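Local coordinates for arylesterase (Agrobacterium tumefaciens, PDB 3DCI), which probably hydrolyses ester bonds, as a GDSL-like (SGNH) esterase, and binds zinc, at residues G71-D79 with L109-H118; G120-R130 with Q174-L185. One frame throughout, in Å; residues are numbered along the deposited sequence.

Contact 1. Residues G71-D79 with L109-H118. With ACY (acetic acid), chain M.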
loop_
_atom_site.group_PDB
_atom_site.type_symbol
_atom_site.label_atom_id
_atom_site.label_comp_id
_atom_site.label_asym_id
_atom_site.label_seq_id
_atom_site.Cartn_x
_atom_site.Cartn_y
_atom_site.Cartn_z
ATOM N N GLY A 71 -4.208 1.811 -20.126
ATOM C CA GLY A 71 -5.176 0.711 -20.223
ATOM C C GLY A 71 -5.582 0.153 -18.864
ATOM O O GLY A 71 -4.726 -0.218 -18.048
ATOM N N GLY A 72 -6.881 0.163 -18.597
ATOM C CA GLY A 72 -7.441 -0.360 -17.333
ATOM C C GLY A 72 -7.626 0.687 -16.245
ATOM O O GLY A 72 -8.121 0.382 -15.161
ATOM N N ARG A 73 -7.234 1.923 -16.519
ATOM C CA ARG A 73 -7.291 2.975 -15.479
ATOM C C ARG A 73 -8.733 3.283 -15.039
ATOM O O ARG A 73 -9.636 3.365 -15.875
ATOM C CB ARG A 73 -6.640 4.260 -15.958
ATOM C CG ARG A 73 -6.690 5.385 -14.936
ATOM C CD ARG A 73 -5.819 6.507 -15.406
ATOM N NE ARG A 73 -4.402 6.225 -15.150
ATOM C CZ ARG A 73 -3.401 6.842 -15.767
ATOM N NH1 ARG A 73 -3.614 7.683 -16.775
ATOM N NH2 ARG A 73 -2.172 6.566 -15.432
ATOM N N THR A 74 -8.899 3.442 -13.717
ATOM C CA THR A 74 -10.156 3.784 -13.062
ATOM C C THR A 74 -10.011 5.216 -12.533
ATOM O O THR A 74 -8.925 5.760 -12.539
ATOM C CB THR A 74 -10.400 2.863 -11.856
ATOM O OG1 THR A 74 -9.419 3.114 -10.833
ATOM C CG2 THR A 74 -10.312 1.413 -12.254
ATOM N N THR A 75 -11.099 5.824 -12.081
ATOM C CA THR A 75 -11.016 7.131 -11.477
ATOM C C THR A 75 -10.172 7.068 -10.191
ATOM O O THR A 75 -9.211 7.819 -10.055
ATOM C CB THR A 75 -12.423 7.713 -11.173
ATOM O OG1 THR A 75 -13.159 6.778 -10.357
ATOM C CG2 THR A 75 -13.156 8.049 -12.484
ATOM N N CYS A 76 -10.525 6.181 -9.258
ATOM C CA CYS A 76 -9.849 6.175 -7.950
ATOM C C CYS A 76 -9.868 4.817 -7.269
ATOM O O CYS A 76 -9.823 4.736 -6.037
ATOM C CB CYS A 76 -10.468 7.239 -7.027
ATOM S SG CYS A 76 -12.154 6.870 -6.518
ATOM N N TYR A 77 -9.891 3.753 -8.068
ATOM C CA TYR A 77 -10.046 2.406 -7.540
ATOM C C TYR A 77 -8.805 1.593 -7.893
ATOM O O TYR A 77 -8.333 1.622 -9.024
ATOM C CB TYR A 77 -11.366 1.766 -8.040
ATOM C CG TYR A 77 -12.531 2.655 -7.686
ATOM C CD1 TYR A 77 -12.938 2.800 -6.351
ATOM C CD2 TYR A 77 -13.148 3.448 -8.655
ATOM C CE1 TYR A 77 -13.971 3.677 -5.990
ATOM C CE2 TYR A 77 -14.191 4.319 -8.314
ATOM C CZ TYR A 77 -14.603 4.440 -6.989
ATOM O OH TYR A 77 -15.631 5.320 -6.664
ATOM N N ASP A 78 -8.249 0.908 -6.904
ATOM C CA ASP A 78 -7.105 0.041 -7.169
ATOM C C ASP A 78 -7.586 -1.083 -8.067
ATOM O O ASP A 78 -8.720 -1.563 -7.940
ATOM C CB ASP A 78 -6.515 -0.524 -5.878
ATOM C CG ASP A 78 -5.871 0.540 -4.986
ATOM O OD1 ASP A 78 -5.569 1.657 -5.464
ATOM O OD2 ASP A 78 -5.642 0.227 -3.789
ATOM N N ASP A 79 -6.716 -1.518 -8.974
ATOM C CA ASP A 79 -6.973 -2.698 -9.799
ATOM C C ASP A 79 -5.606 -3.289 -10.170
ATOM O O ASP A 79 -4.874 -2.673 -10.938
ATOM C CB ASP A 79 -7.743 -2.240 -11.032
ATOM C CG ASP A 79 -8.210 -3.371 -11.909
ATOM O OD1 ASP A 79 -9.339 -3.205 -12.436
ATOM O OD2 ASP A 79 -7.479 -4.361 -12.121
ATOM N N LEU A 109 -12.603 9.224 -18.135
ATOM C CA LEU A 109 -12.562 7.984 -17.359
ATOM C C LEU A 109 -13.970 7.605 -16.964
ATOM O O LEU A 109 -14.897 8.446 -17.006
ATOM C CB LEU A 109 -11.714 8.132 -16.092
ATOM C CG LEU A 109 -10.201 8.250 -16.255
ATOM C CD1 LEU A 109 -9.529 8.681 -14.945
ATOM C CD2 LEU A 109 -9.548 6.969 -16.817
ATOM N N GLY A 110 -14.127 6.343 -16.586
ATOM C CA GLY A 110 -15.425 5.813 -16.121
ATOM C C GLY A 110 -15.749 4.440 -16.678
ATOM O O GLY A 110 -16.482 3.660 -16.045
ATOM N N THR A 111 -15.242 4.164 -17.884
ATOM C CA THR A 111 -15.449 2.880 -18.559
ATOM C C THR A 111 -15.000 1.675 -17.728
ATOM O O THR A 111 -15.622 0.631 -17.771
ATOM C CB THR A 111 -14.724 2.894 -19.932
ATOM O OG1 THR A 111 -15.224 4.002 -20.714
ATOM C CG2 THR A 111 -14.926 1.579 -20.686
ATOM N N ASN A 112 -13.905 1.814 -16.995
ATOM C CA ASN A 112 -13.423 0.743 -16.116
ATOM C C ASN A 112 -14.061 0.740 -14.738
ATOM O O ASN A 112 -14.125 -0.299 -14.106
ATOM C CB ASN A 112 -11.914 0.799 -16.007
ATOM C CG ASN A 112 -11.268 0.562 -17.328
ATOM O OD1 ASN A 112 -11.664 -0.337 -18.064
ATOM N ND2 ASN A 112 -10.326 1.393 -17.673
ATOM N N ASP A 113 -14.558 1.895 -14.309
ATOM C CA ASP A 113 -15.237 2.025 -13.012
ATOM C C ASP A 113 -16.568 1.311 -12.997
ATOM O O ASP A 113 -17.088 0.992 -11.924
ATOM C CB ASP A 113 -15.470 3.499 -12.664
ATOM C CG ASP A 113 -14.170 4.313 -12.660
ATOM O OD1 ASP A 113 -13.543 4.470 -13.732
ATOM O OD2 ASP A 113 -13.816 4.847 -11.604
ATOM N N ILE A 114 -17.119 1.063 -14.188
ATOM C CA ILE A 114 -18.378 0.326 -14.313
ATOM C C ILE A 114 -18.152 -1.178 -14.553
ATOM O O ILE A 114 -19.115 -1.915 -14.747
ATOM C CB ILE A 114 -19.333 0.962 -15.379
ATOM C CG1 ILE A 114 -18.731 0.886 -16.798
ATOM C CG2 ILE A 114 -19.644 2.428 -15.013
ATOM C CD1 ILE A 114 -19.722 1.217 -17.924
ATOM N N LYS A 115 -16.900 -1.638 -14.534
ATOM C CA LYS A 115 -16.624 -3.073 -14.485
ATOM C C LYS A 115 -17.265 -3.639 -13.202
ATOM O O LYS A 115 -17.345 -2.945 -12.187
ATOM C CB LYS A 115 -15.123 -3.389 -14.454
ATOM C CG LYS A 115 -14.288 -3.132 -15.720
ATOM C CD LYS A 115 -12.804 -3.505 -15.458
ATOM C CE LYS A 115 -11.920 -3.324 -16.696
ATOM N NZ LYS A 115 -10.420 -3.513 -16.494
ATOM N N PRO A 116 -17.692 -4.912 -13.233
ATOM C CA PRO A 116 -18.244 -5.522 -12.024
ATOM C C PRO A 116 -17.359 -5.412 -10.790
ATOM O O PRO A 116 -17.877 -5.213 -9.697
ATOM C CB PRO A 116 -18.392 -7.011 -12.406
ATOM C CG PRO A 116 -18.579 -6.996 -13.898
ATOM C CD PRO A 116 -17.706 -5.835 -14.381
ATOM N N VAL A 117 -16.041 -5.562 -10.951
ATOM C CA VAL A 117 -15.135 -5.583 -9.790
ATOM C C VAL A 117 -15.220 -4.273 -8.990
ATOM O O VAL A 117 -15.036 -4.278 -7.772
ATOM C CB VAL A 117 -13.671 -5.879 -10.187
ATOM C CG1 VAL A 117 -13.068 -4.720 -11.036
ATOM C CG2 VAL A 117 -12.840 -6.154 -8.943
ATOM N N HIS A 118 -15.532 -3.180 -9.695
ATOM C CA HIS A 118 -15.647 -1.854 -9.091
ATOM C C HIS A 118 -17.063 -1.438 -8.799
ATOM O O HIS A 118 -17.292 -0.279 -8.492
ATOM C CB HIS A 118 -14.997 -0.825 -9.992
ATOM C CG HIS A 118 -13.585 -1.143 -10.274
ATOM N ND1 HIS A 118 -12.711 -1.488 -9.275
ATOM C CD2 HIS A 118 -12.899 -1.229 -11.435
ATOM C CE1 HIS A 118 -11.533 -1.753 -9.806
ATOM N NE2 HIS A 118 -11.624 -1.611 -11.118
HETATM C C ACY M . -9.878 0.511 -20.996
HETATM O O ACY M . -8.978 1.081 -20.377
HETATM O OXT ACY M . -9.743 -0.657 -21.411
HETATM C CH3 ACY M . -11.196 1.213 -21.264
HETATM O O HOH W 1 -9.812 -1.638 -14.608
HETATM O O HOH W 2 -12.099 4.221 -16.878
#

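Contact 2. Residues G120-R130 with Q174-L185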
loop_
_atom_site.group_PDB
_atom_site.type_symbol
_atom_site.label_atom_id
_atom_site.label_comp_id
_atom_site.label_asym_id
_atom_site.label_seq_id
_atom_site.Cartn_x
_atom_site.Cartn_y
_atom_site.Cartn_z
ATOM N N GLY A 120 -20.026 -2.162 -10.784
ATOM C CA GLY A 120 -20.908 -2.394 -11.908
ATOM C C GLY A 120 -21.819 -1.237 -12.240
ATOM O O GLY A 120 -22.641 -1.380 -13.132
ATOM N N ARG A 121 -21.630 -0.082 -11.586
ATOM C CA ARG A 121 -22.581 1.040 -11.652
ATOM C C ARG A 121 -21.906 2.407 -11.822
ATOM O O ARG A 121 -20.743 2.572 -11.528
ATOM C CB ARG A 121 -23.440 1.068 -10.389
ATOM C CG ARG A 121 -24.405 -0.109 -10.263
ATOM C CD ARG A 121 -25.195 -0.013 -8.971
ATOM N NE ARG A 121 -25.974 1.229 -8.901
ATOM C CZ ARG A 121 -27.259 1.333 -9.278
ATOM N NH1 ARG A 121 -27.931 0.271 -9.748
ATOM N NH2 ARG A 121 -27.898 2.501 -9.178
ATOM N N ALA A 122 -22.684 3.386 -12.257
ATOM C CA ALA A 122 -22.186 4.726 -12.537
ATOM C C ALA A 122 -21.794 5.519 -11.277
ATOM O O ALA A 122 -20.943 6.431 -11.369
ATOM C CB ALA A 122 -23.223 5.496 -13.345
ATOM N N GLU A 123 -22.396 5.170 -10.128
ATOM C CA GLU A 123 -22.169 5.882 -8.847
ATOM C C GLU A 123 -20.688 5.961 -8.539
ATOM O O GLU A 123 -20.180 7.017 -8.157
ATOM C CB GLU A 123 -22.862 5.210 -7.637
ATOM C CG GLU A 123 -24.347 5.514 -7.422
ATOM C CD GLU A 123 -25.282 4.612 -8.248
ATOM O OE1 GLU A 123 -24.770 3.845 -9.102
ATOM O OE2 GLU A 123 -26.524 4.682 -8.046
ATOM N N ALA A 124 -20.004 4.826 -8.668
ATOM C CA ALA A 124 -18.578 4.779 -8.385
ATOM C C ALA A 124 -17.764 5.688 -9.328
ATOM O O ALA A 124 -16.752 6.283 -8.917
ATOM C CB ALA A 124 -18.056 3.296 -8.436
ATOM N N ALA A 125 -18.191 5.790 -10.582
ATOM C CA ALA A 125 -17.503 6.644 -11.536
ATOM C C ALA A 125 -17.676 8.119 -11.194
ATOM O O ALA A 125 -16.691 8.856 -11.212
ATOM C CB ALA A 125 -17.937 6.373 -12.967
ATOM N N VAL A 126 -18.899 8.554 -10.893
ATOM C CA VAL A 126 -19.103 9.969 -10.524
ATOM C C VAL A 126 -18.372 10.349 -9.191
ATOM O O VAL A 126 -17.759 11.408 -9.108
ATOM C CB VAL A 126 -20.607 10.393 -10.510
ATOM C CG1 VAL A 126 -21.349 9.782 -9.376
ATOM C CG2 VAL A 126 -20.726 11.941 -10.453
ATOM N N SER A 127 -18.439 9.481 -8.180
ATOM C CA SER A 127 -17.702 9.680 -6.921
ATOM C C SER A 127 -16.212 9.822 -7.162
ATOM O O SER A 127 -15.561 10.666 -6.558
ATOM C CB SER A 127 -17.913 8.509 -5.961
ATOM O OG SER A 127 -19.257 8.493 -5.556
ATOM N N GLY A 128 -15.671 8.972 -8.030
ATOM C CA GLY A 128 -14.262 8.996 -8.335
ATOM C C GLY A 128 -13.896 10.254 -9.099
ATOM O O GLY A 128 -12.874 10.877 -8.829
HETATM N N MSE A 129 -14.734 10.634 -10.064
HETATM C CA MSE A 129 -14.511 11.870 -10.803
HETATM C C MSE A 129 -14.528 13.095 -9.897
HETATM O O MSE A 129 -13.763 14.038 -10.126
HETATM C CB MSE A 129 -15.533 12.027 -11.913
HETATM C CG MSE A 129 -15.209 13.157 -12.875
HETATM SE SE MSE A 129 -13.513 12.940 -13.870
HETATM C CE MSE A 129 -14.041 11.618 -15.176
ATOM N N ARG A 130 -15.418 13.109 -8.898
ATOM C CA ARG A 130 -15.437 14.186 -7.931
ATOM C C ARG A 130 -14.099 14.208 -7.172
ATOM O O ARG A 130 -13.513 15.274 -6.972
ATOM C CB ARG A 130 -16.608 14.036 -6.951
ATOM C CG ARG A 130 -16.635 15.089 -5.866
ATOM C CD ARG A 130 -17.667 14.780 -4.789
ATOM N NE ARG A 130 -19.021 14.778 -5.342
ATOM C CZ ARG A 130 -19.772 15.870 -5.496
ATOM N NH1 ARG A 130 -19.334 17.061 -5.109
ATOM N NH2 ARG A 130 -20.984 15.760 -6.015
ATOM N N GLN A 174 -25.821 1.432 -17.459
ATOM C CA GLN A 174 -24.971 2.160 -16.513
ATOM C C GLN A 174 -23.986 3.102 -17.217
ATOM O O GLN A 174 -23.788 4.206 -16.753
ATOM C CB GLN A 174 -24.208 1.212 -15.594
ATOM C CG GLN A 174 -25.132 0.442 -14.642
ATOM C CD GLN A 174 -25.908 1.358 -13.711
ATOM O OE1 GLN A 174 -25.354 2.307 -13.158
ATOM N NE2 GLN A 174 -27.191 1.078 -13.533
ATOM N N SER A 175 -23.367 2.651 -18.311
ATOM C CA SER A 175 -22.456 3.490 -19.082
ATOM C C SER A 175 -23.156 4.747 -19.616
ATOM O O SER A 175 -22.526 5.795 -19.766
ATOM C CB SER A 175 -21.859 2.704 -20.245
ATOM O OG SER A 175 -22.849 2.380 -21.210
HETATM N N MSE A 176 -24.460 4.619 -19.899
HETATM C CA MSE A 176 -25.266 5.714 -20.436
HETATM C C MSE A 176 -25.605 6.753 -19.367
HETATM O O MSE A 176 -26.054 7.863 -19.681
HETATM C CB MSE A 176 -26.561 5.167 -21.045
HETATM C CG MSE A 176 -26.392 4.391 -22.353
HETATM SE SE MSE A 176 -28.119 3.733 -22.945
HETATM C CE MSE A 176 -27.636 2.959 -24.678
ATOM N N ARG A 177 -25.403 6.400 -18.102
ATOM C CA ARG A 177 -25.615 7.323 -16.997
ATOM C C ARG A 177 -24.424 8.265 -16.780
ATOM O O ARG A 177 -24.533 9.247 -16.047
ATOM C CB ARG A 177 -25.885 6.567 -15.686
ATOM C CG ARG A 177 -27.202 5.776 -15.599
ATOM C CD ARG A 177 -27.246 5.005 -14.254
ATOM N NE ARG A 177 -27.377 5.907 -13.096
ATOM C CZ ARG A 177 -27.045 5.616 -11.827
ATOM N NH1 ARG A 177 -26.531 4.427 -11.488
ATOM N NH2 ARG A 177 -27.230 6.530 -10.867
ATOM N N LEU A 178 -23.277 7.957 -17.379
ATOM C CA LEU A 178 -22.077 8.738 -17.118
ATOM C C LEU A 178 -22.208 10.175 -17.625
ATOM O O LEU A 178 -21.822 11.110 -16.920
ATOM C CB LEU A 178 -20.826 8.060 -17.701
ATOM C CG LEU A 178 -20.419 6.729 -17.062
ATOM C CD1 LEU A 178 -19.212 6.094 -17.787
ATOM C CD2 LEU A 178 -20.101 6.895 -15.580
ATOM N N ALA A 179 -22.766 10.363 -18.819
ATOM C CA ALA A 179 -22.933 11.718 -19.380
ATOM C C ALA A 179 -23.766 12.637 -18.456
ATOM O O ALA A 179 -23.252 13.654 -17.978
ATOM C CB ALA A 179 -23.517 11.670 -20.764
ATOM N N PRO A 180 -25.025 12.264 -18.163
ATOM C CA PRO A 180 -25.818 13.149 -17.306
ATOM C C PRO A 180 -25.269 13.313 -15.892
ATOM O O PRO A 180 -25.404 14.396 -15.329
ATOM C CB PRO A 180 -27.208 12.485 -17.287
ATOM C CG PRO A 180 -26.972 11.086 -17.686
ATOM C CD PRO A 180 -25.804 11.095 -18.608
ATOM N N LEU A 181 -24.668 12.271 -15.314
ATOM C CA LEU A 181 -24.098 12.402 -13.971
ATOM C C LEU A 181 -22.854 13.296 -13.977
ATOM O O LEU A 181 -22.651 14.096 -13.053
ATOM C CB LEU A 181 -23.765 11.027 -13.344
ATOM C CG LEU A 181 -24.953 10.135 -12.924
ATOM C CD1 LEU A 181 -24.473 8.749 -12.473
ATOM C CD2 LEU A 181 -25.807 10.792 -11.831
ATOM N N TYR A 182 -21.999 13.122 -14.987
ATOM C CA TYR A 182 -20.791 13.952 -15.114
ATOM C C TYR A 182 -21.138 15.397 -15.432
ATOM O O TYR A 182 -20.471 16.311 -14.968
ATOM C CB TYR A 182 -19.865 13.424 -16.212
ATOM C CG TYR A 182 -19.008 12.228 -15.878
ATOM C CD1 TYR A 182 -19.216 11.464 -14.729
ATOM C CD2 TYR A 182 -18.045 11.806 -16.768
ATOM C CE1 TYR A 182 -18.430 10.358 -14.458
ATOM C CE2 TYR A 182 -17.254 10.686 -16.506
ATOM C CZ TYR A 182 -17.457 9.973 -15.361
ATOM O OH TYR A 182 -16.669 8.878 -15.140
ATOM N N ARG A 183 -22.156 15.595 -16.254
ATOM C CA ARG A 183 -22.657 16.937 -16.542
ATOM C C ARG A 183 -23.077 17.633 -15.273
ATOM O O ARG A 183 -22.709 18.782 -15.044
ATOM C CB ARG A 183 -23.827 16.869 -17.505
ATOM C CG ARG A 183 -24.316 18.230 -18.022
ATOM C CD ARG A 183 -25.564 18.043 -18.889
ATOM N NE ARG A 183 -25.192 17.865 -20.288
ATOM C CZ ARG A 183 -25.271 16.727 -20.980
ATOM N NH1 ARG A 183 -24.866 16.716 -22.251
ATOM N NH2 ARG A 183 -25.753 15.602 -20.448
ATOM N N LYS A 184 -23.851 16.937 -14.448
ATOM C CA LYS A 184 -24.381 17.518 -13.218
ATOM C C LYS A 184 -23.249 17.776 -12.243
ATOM O O LYS A 184 -23.241 18.821 -11.586
ATOM C CB LYS A 184 -25.467 16.644 -12.595
ATOM C CG LYS A 184 -26.756 16.614 -13.397
ATOM C CD LYS A 184 -27.912 15.976 -12.598
ATOM C CE LYS A 184 -29.296 16.418 -13.133
ATOM N NZ LYS A 184 -29.550 15.771 -14.445
ATOM N N LEU A 185 -22.258 16.873 -12.202
ATOM C CA LEU A 185 -21.083 17.074 -11.361
ATOM C C LEU A 185 -20.258 18.300 -11.769
ATOM O O LEU A 185 -19.834 19.081 -10.913
ATOM C CB LEU A 185 -20.192 15.820 -11.349
ATOM C CG LEU A 185 -18.928 15.906 -10.486
ATOM C CD1 LEU A 185 -19.287 15.950 -9.022
ATOM C CD2 LEU A 185 -17.902 14.749 -10.799
#

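Contact 1. Residues G71-D79 with L109-H118
Asn112 and Gly72 meet around a bound acetate, probably from the crystallisation liquor. The same acetate oxygen accepts from Asn112 ND2 at 3.0 Å and from the Gly72 backbone N at 2.9 Å. Glycine suits this place because at its positive phi a CB would jam against the preceding carbonyl. The second amide proton of Asn112 runs almost straight from ND2 to Arg73 O (2.8 Å), above the carbonyl plane; with OD1 held by Arg170, this fixes the rotation of the amide.

Among charged groups, Asp113 OD2 takes the backbone N of Thr75 on its syn lone pair at 2.9 Å. The edge of the Tyr77 ring approaches the same carboxylate oxygen, CD2 lying 3.3 Å from OD2, with ring and carboxylate planes nearly perpendicular. His118 NE2 donates to Asp79 OD1 at 3.1 Å, on the anti side of the carboxylate. A water then joins Asp79 OD1, Gly72 O and Lys115 NZ, relaying between charges too far apart for a salt bridge.

Van der Waals packing sets the Thr74 methyl beside the imidazole, CG2 3.5 Å from His118 NE2. Apolar Leu109 CD2 meets the aliphatic part of Arg73, 3.8 Å from its CG.

Ser32 N, Gly72 N and Asn112 ND2 are consistent with the oxyanion hole of an SGNH hydrolase, while His209, which also hydrogen-bonds the acetate, is probably the histidine of its Ser-His-Asp triad.

Contact 2. Residues G120-R130 with Q174-L185
Arg121 and Arg177 come unusually close, NH2 of the first being 3.3 Å from NH1 of the second, because both hold the carboxylate of Glu123. This network sits at the start of a nearly parallel helix pair in the alpha/beta fold of the SGNH family: helices 122-130 and 178-185 approach to 9.9 Å between axes and cross at -29°.

Arg121 grips Glu123 side-on. Its NH2 donates to OE2 on the syn lone pair at 2.8 Å, while NE reaches OE1. Arg177 NH1 meets OE1 at 3.0 Å from the opposite face of the carboxylate, so the anion shared between the two guanidinium groups probably offsets their mutual charge. Gln174 bends at chi2 (-61°), which brings OE1 within 3.0 Å of Ala122 N; in the carbonyl plane, OE1 also accepts from Arg177 NH1. An acceptor from outside suits this N-H, since the first turn of a helix offers it none.

The small alanines take the leucines close against the helix: Ala125 CB touches Leu178 CD2 at 3.4 Å, tighter than ordinary van der Waals contact, and Ala122 CB fits against Leu181 and over one face of the Arg177 guanidinium. Selenomethionine Met129, bent at chi2 and chi3, sets CE 3.6 Å from Tyr182 CE2, with SE farther off above the ring face in a Met-aromatic contact. Both side chains also touch Ile152 of strand 149-154.

Leu185 closes the interface: its forked end puts CD2 against Met129 CG and Val126 CG2, and CD1 over one face of the Arg130 guanidinium, 3.5 Å from NH2, the nitrogen that also forms a salt bridge with Glu188.

From the N terminus, contact 1 comes first: the loop after strand 63-69 meets the loop after strand 104-108, closing a stretch that carries helix 88-99 and strand 104-108. A single residue separates its end from contact 2, which then closes a second stretch holding the remainder of helix 122-138 and strand 149-154. The two loops follow in series, neither crossing nor enclosing one another. Contact 1 ties together the loops that follow two parallel strands, whereas contact 2 joins neighbouring helices. Two probable hydrogen bonds bridge them, Leu109 O to Tyr182 OH (2.6 Å) and Tyr77 OH to Ala124 O (2.7 Å), coupling these loops to the helix pair.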